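Fibrillarin-like rRNA/tRNA 2'-O-methyltransferase (Aeropyrum pernix, PDB 4DF3) probably uses S-adenosyl-L-methionine, which it binds, to methylate ribose 2'-hydroxyls of rRNA and tRNA at sites chosen by a guide RNA in box C/D particles. Local coordinates at residues A[63-67]-A[68-72]; A[202-206]-A[207-211]. The protein carries 2 engineered substitutions. One frame throughout, in Å; residues are numbered along the deposited sequence.

Both contacts are C-terminal helix ends closed by a Schellman motif, and they come one after the other along the chain. Contact 1 finishes helix 61-67 and leads into the loop before strand 80-84; contact 2 finishes helix 195-206 just ahead of strand 211-216. Their centres lie 21 Å apart and their nearest atoms about 8 Å, so they do not touch. What they share is the mixed sheet of the Rossmann-like methyltransferase domain: contact 1 packs on Met226 and Tyr228 of strand 224-229, contact 2 on the alternate residues Ile227 and Ala229, consistent with the two covering opposite faces. In contact 1 the Ala64 side chain is about 10 Å from the bound S-adenosylmethionine.

Contact 1 of 2, residues A[63-67]-A[68-72]; sequences AAALL and KGLIE
Leu70 folds back over the last turn of helix 61-67 and lays its CB against Ala65, 4.1 Å from Ala65 CB and 3.2 Å from Ala65 O. That same carbonyl oxygen takes the Leu70 backbone N at 2.9 Å in a fairly straight bond (160° at the hydrogen), so backbone and side chain of Leu70 close on Ala65 together. With CG of Leu70 anti to the backbone nitrogen (chi1 174°), the branched end stays alongside Ala65, and its CD2 meets CD2 of Leu66 at 4.3 Å, methyl to methyl. These buried groups belong to a larger apolar layer: Ala65 also rests on Val215 and Met226, Leu70 on Tyr228, and Leu66 on Trp13.

Lys68 lies on another side of the turn. Its N bonds to Ala64 O at 2.8 Å, approached almost in line with the carbonyl, while CB and CG lean over the same oxygen, CG at 3.3 Å from Ala64 O. From there the chain curls, bent at each of its three outer torsions, instead of stretching away from the protein. The curl delivers NZ to the carbonyl oxygens of His216 and Asp218, tying the helix end to the end of strand 211-216 and the loop beyond. Glu72, past the turn, reaches Lys212 and Tyr228 with its carboxylate.

The reversal itself turns on Gly69, which takes a positive phi (101°) as the first residue to leave the helical conformation. Its N bonds to Leu66 O at 3.0 Å, from above the carbonyl plane. This bond, the longer-span one from Leu70 to Ala65, and the apolar touch between the latter two residues make a classical Schellman motif at a helix C-terminus.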
loop_
_atom_site.group_PDB
_atom_site.type_symbol
_atom_site.label_atom_id
_atom_site.label_comp_id
_atom_site.label_asym_id
_atom_site.label_seq_id
_atom_site.Cartn_x
_atom_site.Cartn_y
_atom_site.Cartn_z
ATOM N N ALA A 63 0.507 -6.264 1.291
ATOM C CA ALA A 63 1.017 -7.417 2.027
ATOM C C ALA A 63 0.886 -8.631 1.101
ATOM O O ALA A 63 1.807 -9.437 1.031
ATOM C CB ALA A 63 0.118 -7.681 3.280
ATOM N N ALA A 64 -0.271 -8.766 0.409
ATOM C CA ALA A 64 -0.384 -9.863 -0.602
ATOM C C ALA A 64 0.737 -9.848 -1.644
ATOM O O ALA A 64 1.358 -10.922 -1.986
ATOM C CB ALA A 64 -1.795 -9.854 -1.263
ATOM N N ALA A 65 1.103 -8.648 -2.105
ATOM C CA ALA A 65 2.121 -8.580 -3.153
ATOM C C ALA A 65 3.470 -9.068 -2.620
ATOM O O ALA A 65 4.223 -9.774 -3.352
ATOM C CB ALA A 65 2.236 -7.201 -3.736
ATOM N N LEU A 66 3.767 -8.749 -1.350
ATOM C CA LEU A 66 5.067 -9.204 -0.765
ATOM C C LEU A 66 5.076 -10.727 -0.650
ATOM O O LEU A 66 6.046 -11.366 -1.041
ATOM C CB LEU A 66 5.288 -8.595 0.647
ATOM C CG LEU A 66 5.467 -7.066 0.595
ATOM C CD1 LEU A 66 5.531 -6.510 2.075
ATOM C CD2 LEU A 66 6.776 -6.685 -0.086
ATOM N N LEU A 67 3.971 -11.271 -0.173
ATOM C CA LEU A 67 3.898 -12.725 0.079
ATOM C C LEU A 67 3.838 -13.505 -1.250
ATOM O O LEU A 67 4.166 -14.698 -1.277
ATOM C CB LEU A 67 2.714 -13.085 0.973
ATOM C CG LEU A 67 2.774 -12.573 2.424
ATOM C CD1 LEU A 67 1.647 -13.100 3.259
ATOM C CD2 LEU A 67 4.114 -12.882 3.022
ATOM N N LYS A 68 3.426 -12.823 -2.341
ATOM C CA LYS A 68 3.453 -13.409 -3.676
ATOM C C LYS A 68 4.797 -13.177 -4.432
ATOM O O LYS A 68 4.924 -13.439 -5.637
ATOM C CB LYS A 68 2.245 -12.878 -4.489
ATOM C CG LYS A 68 0.873 -13.455 -3.972
ATOM C CD LYS A 68 0.808 -14.962 -3.778
ATOM C CE LYS A 68 1.157 -15.726 -5.076
ATOM N NZ LYS A 68 0.227 -15.320 -6.211
ATOM N N GLY A 69 5.751 -12.545 -3.786
ATOM C CA GLY A 69 7.131 -12.467 -4.337
ATOM C C GLY A 69 7.474 -11.144 -5.000
ATOM O O GLY A 69 8.442 -11.043 -5.764
ATOM N N LEU A 70 6.724 -10.078 -4.693
ATOM C CA LEU A 70 7.144 -8.780 -5.188
ATOM C C LEU A 70 8.671 -8.603 -4.849
ATOM O O LEU A 70 9.145 -8.941 -3.766
ATOM C CB LEU A 70 6.268 -7.664 -4.498
ATOM C CG LEU A 70 6.724 -6.230 -4.837
ATOM C CD1 LEU A 70 6.568 -5.881 -6.288
ATOM C CD2 LEU A 70 5.928 -5.184 -4.047
ATOM N N ILE A 71 9.433 -8.063 -5.807
ATOM C CA ILE A 71 10.920 -8.167 -5.751
ATOM C C ILE A 71 11.572 -7.477 -4.539
ATOM O O ILE A 71 12.670 -7.902 -4.106
ATOM C CB ILE A 71 11.481 -7.670 -7.138
ATOM C CG1 ILE A 71 12.975 -7.952 -7.342
ATOM C CG2 ILE A 71 11.108 -6.195 -7.383
ATOM C CD1 ILE A 71 13.369 -7.860 -8.831
ATOM N N GLU A 72 10.929 -6.422 -3.998
ATOM C CA GLU A 72 11.481 -5.584 -2.868
ATOM C C GLU A 72 10.286 -4.833 -2.335
ATOM O O GLU A 72 9.241 -4.773 -3.041
ATOM C CB GLU A 72 12.563 -4.599 -3.337
ATOM C CG GLU A 72 12.186 -3.603 -4.377
ATOM C CD GLU A 72 13.262 -3.350 -5.407
ATOM O OE1 GLU A 72 14.347 -3.982 -5.390
ATOM O OE2 GLU A 72 12.984 -2.551 -6.302
#

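Contact 2 of 2, residues A[202-206]-A[207-211]; sequences KTLMD and GGLEI
The carbonyl group of Met205 receives Gly208 N over its face: the 3.0 Å bond from Gly208 N to Met205 O comes from above the carbonyl plane, not along a lone pair. Leu209 N approaches Leu204 O less steeply, tilted 31° from that carbonyl's plane, at 3.1 Å. Gly207 N divides its hydrogen between Thr203 O and, weakly, Leu204 O. The other flat group, the Asp206 carboxylate, is met at its edge, where OD2 offers its syn lone pair to Lys202 NZ in a 3.1 Å salt bridge one turn back along the exposed side of the helix.

Positive phi at Gly208 (87°) marks it as the C-prime residue of a Schellman motif, and the apolar contact expected of such an end joins Leu204 and Leu209. The two side chains meet at a slant, Leu204 CD2 lying 3.8 Å from Leu209 CD1, and Leu209 CB also sits 3.3 Å from Leu204 O. After the turn the chain runs back beside the helix, where Leu209 O accepts a nearly linear C-H contact from Met205 CA at 3.3 Å. Further on, Ile211, folded at its second torsion (chi2 -47°), brings CD1 back to 4.3 Å from Leu204 CD1 and sets CG1 beside Met205 CG.

Leu204 and Leu209 fill the junction between Val164 of helix 160-171 and Met178 of strand 176-183. Ile211 opens strand 211-216 against Ile227 and Ala229 of strand 224-229, so the turn carries the chain from helix 195-206 directly into strand 211-216, an edge strand of the mixed sheet.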
loop_
_atom_site.group_PDB
_atom_site.type_symbol
_atom_site.label_atom_id
_atom_site.label_comp_id
_atom_site.label_asym_id
_atom_site.label_seq_id
_atom_site.Cartn_x
_atom_site.Cartn_y
_atom_site.Cartn_z
ATOM N N LYS A 202 0.565 0.052 -21.050
ATOM C CA LYS A 202 1.148 0.918 -22.062
ATOM C C LYS A 202 1.011 2.387 -21.634
ATOM O O LYS A 202 1.887 3.194 -21.850
ATOM C CB LYS A 202 0.465 0.691 -23.426
ATOM C CG LYS A 202 1.032 1.584 -24.561
ATOM C CD LYS A 202 0.604 0.958 -25.951
ATOM C CE LYS A 202 1.135 1.682 -27.198
ATOM N NZ LYS A 202 0.721 3.100 -27.252
ATOM N N THR A 203 -0.107 2.697 -20.997
ATOM C CA THR A 203 -0.359 4.064 -20.478
ATOM C C THR A 203 0.720 4.429 -19.465
ATOM O O THR A 203 1.253 5.535 -19.482
ATOM C CB THR A 203 -1.798 4.126 -19.913
ATOM O OG1 THR A 203 -2.716 3.862 -20.981
ATOM C CG2 THR A 203 -2.133 5.482 -19.323
ATOM N N LEU A 204 1.104 3.467 -18.606
ATOM C CA LEU A 204 2.129 3.735 -17.632
ATOM C C LEU A 204 3.448 3.987 -18.360
ATOM O O LEU A 204 4.156 4.927 -18.047
ATOM C CB LEU A 204 2.278 2.550 -16.622
ATOM C CG LEU A 204 1.021 2.368 -15.763
ATOM C CD1 LEU A 204 1.151 1.093 -14.862
ATOM C CD2 LEU A 204 0.804 3.591 -14.822
ATOM N N MET A 205 3.754 3.127 -19.339
ATOM C CA MET A 205 5.041 3.172 -20.039
ATOM C C MET A 205 5.118 4.434 -20.872
ATOM O O MET A 205 6.133 5.126 -20.829
ATOM C CB MET A 205 5.219 1.956 -20.933
ATOM C CG MET A 205 5.052 0.662 -20.170
ATOM S SD MET A 205 5.556 -0.806 -21.078
ATOM C CE MET A 205 4.442 -0.961 -22.486
ATOM N N ASP A 206 4.035 4.737 -21.582
ATOM C CA ASP A 206 3.921 6.037 -22.299
ATOM C C ASP A 206 4.037 7.246 -21.366
ATOM O O ASP A 206 4.379 8.343 -21.835
ATOM C CB ASP A 206 2.616 6.176 -23.147
ATOM C CG ASP A 206 2.587 5.250 -24.363
ATOM O OD1 ASP A 206 3.636 4.661 -24.725
ATOM O OD2 ASP A 206 1.467 5.054 -24.905
ATOM N N GLY A 207 3.719 7.072 -20.071
ATOM C CA GLY A 207 3.902 8.132 -19.069
ATOM C C GLY A 207 5.284 8.205 -18.447
ATOM O O GLY A 207 5.476 8.941 -17.494
ATOM N N GLY A 208 6.256 7.450 -18.976
ATOM C CA GLY A 208 7.628 7.491 -18.466
ATOM C C GLY A 208 7.910 6.552 -17.307
ATOM O O GLY A 208 8.961 6.642 -16.658
ATOM N N LEU A 209 6.963 5.666 -17.004
ATOM C CA LEU A 209 7.128 4.706 -15.884
ATOM C C LEU A 209 7.639 3.436 -16.513
ATOM O O LEU A 209 7.195 3.052 -17.606
ATOM C CB LEU A 209 5.794 4.480 -15.182
ATOM C CG LEU A 209 5.362 5.649 -14.322
ATOM C CD1 LEU A 209 3.958 5.392 -13.797
ATOM C CD2 LEU A 209 6.354 5.885 -13.151
ATOM N N GLU A 210 8.616 2.802 -15.904
ATOM C CA GLU A 210 9.040 1.549 -16.469
ATOM C C GLU A 210 8.713 0.443 -15.503
ATOM O O GLU A 210 9.021 0.564 -14.329
ATOM C CB GLU A 210 10.532 1.574 -16.724
ATOM C CG GLU A 210 10.914 2.448 -17.916
ATOM C CD GLU A 210 12.427 2.538 -18.023
ATOM O OE1 GLU A 210 13.079 1.467 -18.130
ATOM O OE2 GLU A 210 12.944 3.681 -17.948
ATOM N N ILE A 211 8.159 -0.651 -16.017
ATOM C CA ILE A 211 7.663 -1.685 -15.142
ATOM C C ILE A 211 8.822 -2.525 -14.581
ATOM O O ILE A 211 9.606 -3.102 -15.360
ATOM C CB ILE A 211 6.734 -2.600 -15.914
ATOM C CG1 ILE A 211 5.601 -1.776 -16.610
ATOM C CG2 ILE A 211 6.131 -3.606 -14.942
ATOM C CD1 ILE A 211 4.936 -0.765 -15.707
#